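Local coordinates for protein putative retaining b-glycosidase (Saccharophagus degradans, PDB 5A95) that hydrolyses beta-glucans, probably with retention of configuration, with the mixed-linkage beta-1,3-1,4-glucan specificity of a licheninase, and belongs to glycoside hydrolase family 5, at residues 254-259 against 289-294; 272-277 against 314-319. The protein carries 1 engineered substitution. One frame throughout, in Å; residues are numbered along the deposited sequence.

Contact 1. Residues 254-259 against 289-294. Engineered in segment 289-294: Gln291 (natural residue Glu). With BGC (beta-D-glucopyranose), chain D.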
ATOM      1  N   HIS A 254      -4.447 -16.113 -23.822  1.00  5.87           N
ATOM      2  CA  HIS A 254      -5.595 -16.890 -23.337  1.00  6.23           C
ATOM      3  C   HIS A 254      -6.695 -16.902 -24.392  1.00  6.01           C
ATOM      4  O   HIS A 254      -7.714 -16.183 -24.274  1.00  6.89           O
ATOM      5  CB  HIS A 254      -6.114 -16.323 -22.021  1.00  6.40           C
ATOM      6  CG  HIS A 254      -5.192 -16.577 -20.864  1.00  6.61           C
ATOM      7  ND1 HIS A 254      -5.505 -16.211 -19.570  1.00  7.11           N
ATOM      8  CD2 HIS A 254      -3.977 -17.181 -20.798  1.00  6.28           C
ATOM      9  CE1 HIS A 254      -4.526 -16.560 -18.768  1.00  8.48           C
ATOM     10  NE2 HIS A 254      -3.607 -17.183 -19.482  1.00  8.15           N
ATOM     11  N   PRO A 255      -6.481 -17.674 -25.457  1.00  5.96           N
ATOM     12  CA  PRO A 255      -7.383 -17.587 -26.587  1.00  6.78           C
ATOM     13  C   PRO A 255      -8.633 -18.480 -26.436  1.00  7.54           C
ATOM     14  O   PRO A 255      -8.835 -19.461 -27.178  1.00  7.42           O
ATOM     15  CB  PRO A 255      -6.509 -18.060 -27.729  1.00  6.95           C
ATOM     16  CG  PRO A 255      -5.632 -19.112 -27.092  1.00  7.40           C
ATOM     17  CD  PRO A 255      -5.329 -18.555 -25.738  1.00  6.45           C
ATOM     18  N   TYR A 256      -9.505 -18.121 -25.499  1.00  6.99           N
ATOM     19  CA  TYR A 256     -10.785 -18.785 -25.399  0.60  6.93           C
ATOM     20  C   TYR A 256     -11.614 -18.571 -26.685  1.00  7.07           C
ATOM     21  O   TYR A 256     -11.380 -17.600 -27.423  1.00  7.22           O
ATOM     22  CB  TYR A 256     -11.483 -18.299 -24.156  0.60  7.65           C
ATOM     23  CG  TYR A 256     -10.979 -18.912 -22.864  0.60  6.77           C
ATOM     24  CD1 TYR A 256     -11.033 -20.279 -22.648  0.60  7.09           C
ATOM     25  CD2 TYR A 256     -10.532 -18.115 -21.820  0.60  6.77           C
ATOM     26  CE1 TYR A 256     -10.634 -20.837 -21.452  0.60  7.28           C
ATOM     27  CE2 TYR A 256     -10.160 -18.668 -20.609  0.60  7.62           C
ATOM     28  CZ  TYR A 256     -10.196 -20.027 -20.432  0.60  7.47           C
ATOM     29  OH  TYR A 256      -9.812 -20.556 -19.210  0.60  9.65           O
ATOM     30  N   PRO A 257     -12.604 -19.452 -26.926  1.00  6.97           N
ATOM     31  CA  PRO A 257     -13.245 -19.454 -28.233  1.00  7.03           C
ATOM     32  C   PRO A 257     -13.959 -18.188 -28.670  1.00  7.06           C
ATOM     33  O   PRO A 257     -14.003 -17.882 -29.865  1.00  8.10           O
ATOM     34  CB  PRO A 257     -14.264 -20.625 -28.152  1.00  8.04           C
ATOM     35  CG  PRO A 257     -14.403 -20.942 -26.698  1.00  8.37           C
ATOM     36  CD  PRO A 257     -13.038 -20.611 -26.119  1.00  7.41           C
ATOM     37  N   GLN A 258     -14.511 -17.443 -27.702  1.00  7.36           N
ATOM     38  CA  GLN A 258     -15.308 -16.251 -28.016  1.00  7.88           C
ATOM     39  C   GLN A 258     -14.510 -14.957 -27.876  1.00  7.92           C
ATOM     40  O   GLN A 258     -15.067 -13.888 -28.056  1.00 10.18           O
ATOM     41  CB  GLN A 258     -16.586 -16.196 -27.189  1.00  8.78           C
ATOM     42  CG  GLN A 258     -17.475 -17.412 -27.410  1.00 10.07           C
ATOM     43  CD  GLN A 258     -18.626 -17.448 -26.451  1.00 10.36           C
ATOM     44  OE1 GLN A 258     -18.447 -17.679 -25.251  1.00 10.72           O
ATOM     45  NE2 GLN A 258     -19.822 -17.230 -26.966  1.00 12.44           N
ATOM     46  N   LYS A 259     -13.195 -15.042 -27.641  1.00  7.77           N
ATOM     47  CA  LYS A 259     -12.384 -13.833 -27.654  1.00  7.83           C
ATOM     48  C   LYS A 259     -12.339 -13.184 -29.041  1.00  8.36           C
ATOM     49  O   LYS A 259     -12.540 -11.983 -29.178  1.00 11.41           O
ATOM     50  CB  LYS A 259     -10.968 -14.095 -27.157  1.00  8.24           C
ATOM     51  CG  LYS A 259     -10.888 -14.540 -25.700  1.00  7.89           C
ATOM     52  CD  LYS A 259     -11.511 -13.573 -24.679  1.00  8.40           C
ATOM     53  CE  LYS A 259     -10.768 -12.271 -24.535  1.00  9.85           C
ATOM     54  NZ  LYS A 259     -11.291 -11.452 -23.407  1.00 13.05           N
ATOM     55  N   ALA A 289       0.035 -20.534 -24.453  1.00  5.90           N
ATOM     56  CA  ALA A 289      -1.389 -20.335 -24.264  1.00  6.03           C
ATOM     57  C   ALA A 289      -1.760 -20.976 -22.931  1.00  5.86           C
ATOM     58  O   ALA A 289      -2.139 -22.152 -22.885  1.00  6.07           O
ATOM     59  CB  ALA A 289      -2.145 -20.923 -25.441  1.00  6.50           C
ATOM     60  N   THR A 290      -1.587 -20.219 -21.838  1.00  5.48           N
ATOM     61  CA  THR A 290      -1.708 -20.815 -20.517  1.00  6.34           C
ATOM     62  C   THR A 290      -3.137 -21.051 -20.023  1.00  6.73           C
ATOM     63  O   THR A 290      -3.315 -21.703 -19.001  1.00  6.50           O
ATOM     64  CB  THR A 290      -0.906 -20.045 -19.469  1.00  5.84           C
ATOM     65  OG1 THR A 290      -1.195 -18.652 -19.591  1.00  6.53           O
ATOM     66  CG2 THR A 290       0.574 -20.296 -19.588  1.00  6.19           C
ATOM     67  N   GLN A 291      -4.111 -20.539 -20.765  1.00  6.14           N
ATOM     68  CA  GLN A 291      -5.512 -20.932 -20.620  1.00  7.16           C
ATOM     69  C   GLN A 291      -6.117 -20.944 -21.992  1.00  7.56           C
ATOM     70  O   GLN A 291      -5.904 -20.045 -22.808  1.00  8.91           O
ATOM     71  CB  GLN A 291      -6.314 -20.003 -19.714  1.00  8.64           C
ATOM     72  CG  GLN A 291      -5.806 -20.054 -18.302  1.00 10.00           C
ATOM     73  CD  GLN A 291      -6.613 -19.283 -17.287  1.00 13.10           C
ATOM     74  OE1 GLN A 291      -6.105 -18.969 -16.225  1.00 17.63           O
ATOM     75  NE2 GLN A 291      -7.875 -19.087 -17.550  1.00 18.04           N
ATOM     76  N   LEU A 292      -6.883 -21.990 -22.234  1.00  7.25           N
ATOM     77  CA  LEU A 292      -7.688 -22.197 -23.430  1.00  6.92           C
ATOM     78  C   LEU A 292      -8.666 -23.316 -23.094  1.00  6.61           C
ATOM     79  O   LEU A 292      -8.456 -24.057 -22.147  1.00  7.52           O
ATOM     80  CB  LEU A 292      -6.831 -22.542 -24.655  1.00  7.73           C
ATOM     81  CG  LEU A 292      -6.180 -23.909 -24.707  1.00  8.43           C
ATOM     82  CD1 LEU A 292      -5.871 -24.344 -26.132  1.00 10.51           C
ATOM     83  CD2 LEU A 292      -4.904 -23.950 -23.872  1.00  8.70           C
ATOM     84  N   GLY A 293      -9.687 -23.487 -23.907  1.00  7.40           N
ATOM     85  CA  GLY A 293     -10.663 -24.546 -23.721  1.00  8.30           C
ATOM     86  C   GLY A 293     -12.078 -24.070 -23.967  1.00  8.51           C
ATOM     87  O   GLY A 293     -12.289 -22.904 -24.219  1.00  8.78           O
ATOM     88  N   TRP A 294     -13.033 -24.996 -23.891  1.00  8.15           N
ATOM     89  CA  TRP A 294     -14.416 -24.654 -24.130  1.00  8.25           C
ATOM     90  C   TRP A 294     -15.353 -25.618 -23.448  1.00  8.02           C
ATOM     91  O   TRP A 294     -14.962 -26.701 -23.038  1.00  8.04           O
ATOM     92  CB  TRP A 294     -14.761 -24.650 -25.635  1.00  7.58           C
ATOM     93  CG  TRP A 294     -15.072 -26.023 -26.199  1.00  7.78           C
ATOM     94  CD1 TRP A 294     -16.331 -26.572 -26.352  1.00  8.00           C
ATOM     95  CD2 TRP A 294     -14.156 -27.042 -26.649  1.00  7.36           C
ATOM     96  NE1 TRP A 294     -16.237 -27.843 -26.876  1.00  8.22           N
ATOM     97  CE2 TRP A 294     -14.920 -28.151 -27.079  1.00  8.35           C
ATOM     98  CE3 TRP A 294     -12.759 -27.114 -26.759  1.00  7.56           C
ATOM     99  CZ2 TRP A 294     -14.325 -29.308 -27.593  1.00  7.66           C
ATOM    100  CZ3 TRP A 294     -12.190 -28.253 -27.274  1.00  8.31           C
ATOM    101  CH2 TRP A 294     -12.967 -29.337 -27.692  1.00  7.87           C
TER
HETATM  102  C2  BGC D   1     -10.026 -17.102 -15.261  1.00 12.97           C
HETATM  103  C3  BGC D   1     -10.326 -18.432 -14.574  1.00 12.38           C
HETATM  104  C4  BGC D   1     -11.790 -18.813 -14.822  1.00 11.95           C
HETATM  105  C5  BGC D   1     -12.074 -18.819 -16.312  1.00 13.86           C
HETATM  106  C6  BGC D   1     -13.497 -19.212 -16.631  1.00 17.66           C
HETATM  107  C1  BGC D   1     -10.579 -16.992 -16.679  1.00 14.00           C
HETATM  108  O1  BGC D   1     -10.735 -15.662 -17.104  1.00 15.06           O
HETATM  109  O2  BGC D   1      -8.574 -16.843 -15.226  1.00 13.04           O
HETATM  110  O3  BGC D   1      -9.962 -18.292 -13.164  1.00 10.68           O
HETATM  111  O4  BGC D   1     -12.207 -20.073 -14.277  1.00 11.57           O
HETATM  112  O5  BGC D   1     -11.896 -17.480 -16.762  1.00 14.48           O
HETATM  113  O6  BGC D   1     -13.646 -18.974 -18.031  1.00 24.57           O
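Gln291, an engineered residue where the natural sequence has Glu, lies across the face of the His254 imidazole. Its CB is 3.7 Å from the ring centroid, almost on the normal, and the extended side chain then carries the amide forward with its plane 20° from that of the ring; Gln291 CD comes within 3.7 Å of His254 CE1. The histidine is also held at both nitrogens. Its NE2 donates to Thr290 OG1 at 2.8 Å, with the acceptor in the ring plane, while ND1 bonds Glu189. Thr290 OG1 has a second partner in Glu185.

This is the tight part of the contact. The backbones also meet directly: His254 CA is 3.2 Å from Gln291 O, a C-H...O contact to a buried carbonyl with no hydrogen-bond partner in the model. Tyr256 is modelled in two conformers; in one of them OH accepts from Gln291 NE2 at 2.9 Å, with OH tilted 21° out of the amide plane, and Gly293 O sits at the edge of the ring. Pro257 CD still presses on Gly293 O at 3.1 Å, and its CG meets Trp294 CB.

Beyond Pro257 the contact ends: the chain turns off to partly exposed Gln258 and Lys259, which leave 289-294 altogether. The glucose side is looser too: Gln291 NE2 reaches O2 of the bound sugar in a weak bond of 3.3 Å, while OE1 takes a bond from Arg103. The arrangement, two loops after neighbouring parallel strands with an acidic residue natural at position 291, is consistent with the nucleophile side of the active site in a family 5 (beta/alpha)8 barrel.

Contact 2. Residues 272-277 against 314-319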
ATOM      1  N   LYS A 272      -6.831 -15.629 -38.697  1.00  8.69           N
ATOM      2  CA  LYS A 272      -6.395 -14.274 -38.935  1.00  9.51           C
ATOM      3  C   LYS A 272      -6.541 -13.413 -37.664  1.00  9.53           C
ATOM      4  O   LYS A 272      -5.648 -12.671 -37.289  1.00  9.98           O
ATOM      5  CB  LYS A 272      -7.164 -13.636 -40.107  1.00 11.91           C
ATOM      6  CG  LYS A 272      -6.780 -12.174 -40.346  1.00 16.23           C
ATOM      7  CD  LYS A 272      -6.924 -11.647 -41.764  1.00 27.06           C
ATOM      8  CE  LYS A 272      -5.733 -10.758 -42.170  1.00 35.64           C
ATOM      9  NZ  LYS A 272      -5.047  -9.963 -41.090  1.00 36.07           N
ATOM     10  N   LEU A 273      -7.695 -13.511 -37.021  1.00  8.54           N
ATOM     11  CA  LEU A 273      -7.917 -12.749 -35.813  1.00  8.01           C
ATOM     12  C   LEU A 273      -6.961 -13.171 -34.696  1.00  7.97           C
ATOM     13  O   LEU A 273      -6.438 -12.323 -33.962  1.00  8.21           O
ATOM     14  CB  LEU A 273      -9.377 -12.861 -35.365  1.00  8.56           C
ATOM     15  CG  LEU A 273     -10.343 -12.062 -36.212  1.00  9.23           C
ATOM     16  CD1 LEU A 273     -11.769 -12.476 -35.957  1.00 10.14           C
ATOM     17  CD2 LEU A 273     -10.181 -10.587 -35.941  1.00 11.94           C
ATOM     18  N   TRP A 274      -6.739 -14.470 -34.552  1.00  7.64           N
ATOM     19  CA  TRP A 274      -5.774 -14.941 -33.569  1.00  7.83           C
ATOM     20  C   TRP A 274      -4.368 -14.431 -33.862  1.00  8.40           C
ATOM     21  O   TRP A 274      -3.666 -13.973 -32.968  1.00  8.09           O
ATOM     22  CB  TRP A 274      -5.774 -16.464 -33.465  1.00  7.52           C
ATOM     23  CG  TRP A 274      -7.034 -17.039 -32.891  1.00  7.74           C
ATOM     24  CD1 TRP A 274      -7.934 -16.415 -32.075  1.00  7.58           C
ATOM     25  CD2 TRP A 274      -7.524 -18.383 -33.062  1.00  7.20           C
ATOM     26  NE1 TRP A 274      -8.969 -17.265 -31.776  1.00  8.09           N
ATOM     27  CE2 TRP A 274      -8.747 -18.483 -32.354  1.00  6.69           C
ATOM     28  CE3 TRP A 274      -7.084 -19.487 -33.801  1.00  8.07           C
ATOM     29  CZ2 TRP A 274      -9.497 -19.653 -32.331  1.00  8.02           C
ATOM     30  CZ3 TRP A 274      -7.817 -20.633 -33.774  1.00  9.27           C
ATOM     31  CH2 TRP A 274      -9.023 -20.714 -33.041  1.00  8.53           C
ATOM     32  N   ASP A 275      -3.976 -14.451 -35.126  1.00  8.94           N
ATOM     33  CA  ASP A 275      -2.640 -13.990 -35.439  0.60  8.62           C
ATOM     34  C   ASP A 275      -2.504 -12.493 -35.167  1.00  8.98           C
ATOM     35  O   ASP A 275      -1.451 -12.050 -34.678  1.00  9.45           O
ATOM     36  CB  ASP A 275      -2.252 -14.355 -36.870  0.60 10.65           C
ATOM     37  CG  ASP A 275      -0.770 -14.586 -37.011  0.60 11.82           C
ATOM     38  OD1 ASP A 275      -0.297 -15.722 -36.806  0.60 13.46           O
ATOM     39  OD2 ASP A 275      -0.088 -13.609 -37.306  0.60 14.90           O
ATOM     40  N   GLU A 276      -3.560 -11.724 -35.419  1.00  8.55           N
ATOM     41  CA  GLU A 276      -3.501 -10.289 -35.221  1.00  9.38           C
ATOM     42  C   GLU A 276      -3.263  -9.899 -33.772  1.00  8.63           C
ATOM     43  O   GLU A 276      -2.463  -9.015 -33.484  1.00 10.38           O
ATOM     44  CB  GLU A 276      -4.808  -9.628 -35.718  1.00 10.60           C
ATOM     45  CG  GLU A 276      -4.896  -9.573 -37.234  1.00 13.84           C
ATOM     46  CD  GLU A 276      -6.193  -8.989 -37.761  1.00 14.74           C
ATOM     47  OE1 GLU A 276      -7.072  -8.606 -36.968  1.00 16.79           O
ATOM     48  OE2 GLU A 276      -6.308  -8.899 -39.002  1.00 19.33           O
ATOM     49  N   LYS A 277      -3.998 -10.528 -32.863  1.00  7.71           N
ATOM     50  CA  LYS A 277      -3.948 -10.119 -31.475  1.00  6.98           C
ATOM     51  C   LYS A 277      -2.851 -10.765 -30.672  1.00  6.73           C
ATOM     52  O   LYS A 277      -2.317 -10.139 -29.765  1.00  7.21           O
ATOM     53  CB  LYS A 277      -5.332 -10.309 -30.792  1.00  7.60           C
ATOM     54  CG  LYS A 277      -6.355  -9.214 -31.125  1.00  8.40           C
ATOM     55  CD  LYS A 277      -6.010  -7.902 -30.421  1.00  8.09           C
ATOM     56  CE  LYS A 277      -7.005  -6.806 -30.771  1.00  9.28           C
ATOM     57  NZ  LYS A 277      -6.650  -5.501 -30.149  1.00 11.76           N
ATOM     58  N   PRO A 314     -10.403 -28.324 -32.773  1.00  7.92           N
ATOM     59  CA  PRO A 314      -9.513 -28.600 -33.889  1.00  8.63           C
ATOM     60  C   PRO A 314      -8.860 -27.339 -34.446  1.00  8.54           C
ATOM     61  O   PRO A 314      -7.719 -27.381 -34.871  1.00  8.91           O
ATOM     62  CB  PRO A 314     -10.435 -29.286 -34.912  1.00 10.04           C
ATOM     63  CG  PRO A 314     -11.480 -29.974 -34.052  1.00  9.74           C
ATOM     64  CD  PRO A 314     -11.691 -29.040 -32.876  1.00  8.92           C
ATOM     65  N   ARG A 315      -9.606 -26.238 -34.441  1.00  8.03           N
ATOM     66  CA  ARG A 315      -9.064 -24.977 -34.948  1.00  7.96           C
ATOM     67  C   ARG A 315      -7.889 -24.471 -34.126  1.00  7.78           C
ATOM     68  O   ARG A 315      -6.834 -24.145 -34.682  1.00  8.25           O
ATOM     69  CB  ARG A 315     -10.111 -23.888 -34.986  1.00 11.01           C
ATOM     70  CG  ARG A 315     -11.078 -23.993 -36.092  1.00 13.20           C
ATOM     71  CD  ARG A 315     -11.787 -22.667 -36.336  1.00 14.29           C
ATOM     72  NE  ARG A 315     -12.772 -22.990 -37.327  1.00 13.69           N
ATOM     73  CZ  ARG A 315     -14.084 -22.992 -37.149  1.00 13.07           C
ATOM     74  NH1 ARG A 315     -14.583 -22.662 -36.002  1.00 15.05           N
ATOM     75  NH2 ARG A 315     -14.873 -23.334 -38.160  1.00 13.66           N
ATOM     76  N   ILE A 316      -8.060 -24.385 -32.813  1.00  7.20           N
ATOM     77  CA  ILE A 316      -7.005 -23.841 -31.977  1.00  6.81           C
ATOM     78  C   ILE A 316      -5.772 -24.755 -31.962  1.00  6.87           C
ATOM     79  O   ILE A 316      -4.634 -24.290 -31.960  1.00  7.56           O
ATOM     80  CB  ILE A 316      -7.514 -23.489 -30.561  1.00  7.19           C
ATOM     81  CG1 ILE A 316      -6.524 -22.611 -29.802  1.00  7.85           C
ATOM     82  CG2 ILE A 316      -7.822 -24.713 -29.705  1.00  7.91           C
ATOM     83  CD1 ILE A 316      -6.239 -21.284 -30.428  1.00  8.80           C
ATOM     84  N   VAL A 317      -5.989 -26.074 -31.997  1.00  7.07           N
ATOM     85  CA  VAL A 317      -4.877 -26.998 -32.060  1.00  7.31           C
ATOM     86  C   VAL A 317      -4.114 -26.887 -33.396  1.00  8.21           C
ATOM     87  O   VAL A 317      -2.891 -26.842 -33.407  1.00  8.76           O
ATOM     88  CB  VAL A 317      -5.354 -28.439 -31.783  1.00  9.14           C
ATOM     89  CG1 VAL A 317      -4.308 -29.468 -32.146  1.00  9.91           C
ATOM     90  CG2 VAL A 317      -5.719 -28.565 -30.309  1.00  9.74           C
ATOM     91  N   LYS A 318      -4.839 -26.821 -34.504  1.00  7.68           N
ATOM     92  CA  LYS A 318      -4.218 -26.656 -35.821  1.00  8.98           C
ATOM     93  C   LYS A 318      -3.397 -25.374 -35.850  1.00  8.47           C
ATOM     94  O   LYS A 318      -2.271 -25.352 -36.321  1.00 10.37           O
ATOM     95  CB  LYS A 318      -5.298 -26.634 -36.915  1.00  9.43           C
ATOM     96  CG  LYS A 318      -4.781 -26.442 -38.331  1.00 12.89           C
ATOM     97  CD  LYS A 318      -5.806 -26.872 -39.384  1.00 17.31           C
ATOM     98  CE  LYS A 318      -5.184 -26.940 -40.778  1.00 21.40           C
ATOM     99  NZ  LYS A 318      -5.671 -25.814 -41.582  1.00 28.97           N
ATOM    100  N   TYR A 319      -3.978 -24.299 -35.347  1.00  7.80           N
ATOM    101  CA  TYR A 319      -3.291 -23.011 -35.318  1.00  8.50           C
ATOM    102  C   TYR A 319      -2.045 -23.054 -34.428  1.00  8.06           C
ATOM    103  O   TYR A 319      -0.953 -22.639 -34.856  1.00  8.76           O
ATOM    104  CB  TYR A 319      -4.258 -21.905 -34.875  1.00  8.37           C
ATOM    105  CG  TYR A 319      -3.634 -20.559 -34.865  1.00  7.11           C
ATOM    106  CD1 TYR A 319      -3.427 -19.889 -36.056  1.00  9.29           C
ATOM    107  CD2 TYR A 319      -3.202 -19.980 -33.680  1.00  8.61           C
ATOM    108  CE1 TYR A 319      -2.783 -18.666 -36.077  1.00 11.30           C
ATOM    109  CE2 TYR A 319      -2.546 -18.757 -33.685  1.00  9.22           C
ATOM    110  CZ  TYR A 319      -2.367 -18.090 -34.881  1.00  9.59           C
ATOM    111  OH  TYR A 319      -1.713 -16.912 -34.871  1.00 13.08           O
TER
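Two neighbouring outer helices of the (beta/alpha)8 barrel, 267-279 and 312-323, pack together here, their short segments crossing at -51° with the axes 11.6 Å apart at closest. At that spacing large side chains must bridge the gap, and Trp274 does most of it. The indole reaches straight across, and Ile316 CD1 sits over the face of its six-membered ring, 3.8 Å from the centroid. Its far rim, at CH2, touches Arg315 CB at 3.9 Å; the arginine then heads off to a salt bridge with Asp267.

Tyr319 comes the other way, so that the two side chains run past each other in opposing directions and their rings meet obliquely. With CG anti to the backbone N (chi1 -178°), its phenol extends towards helix 267-279, and Trp274 CB lies over one face while Trp274 CE3 meets Tyr319 CG at 3.8 Å. Trp278 adds a further aromatic neighbour to both rings.

Asp275 is modelled in two conformers; in one of them Tyr319 OH donates to Asp275 OD1 at 2.7 Å, approaching on the anti side and 33° out of the carboxylate plane, and Lys323 NZ forms a salt bridge with that same OD1.

Both contacts join successive parts of the barrel: each first segment follows strand 250-252 and each second follows strand 287-289. Contact 1 takes the loops at the sugar-binding end, while contact 2 takes the helices those loops lead into, farther from the chain's centre. Every touching residue of contact 1 is buried, and its chemistry is polar and networked around the ligand pocket; contact 2 is mainly aromatic and aliphatic, with a buried middle and charged groups at its margins, Asp275 and Arg315, each in a salt bridge of its own, to Lys323 and Asp267. They meet directly through Ile316, whose CD1 lies 4.0 Å from Pro255 CG and whose CG2 packs against Leu292 CD1.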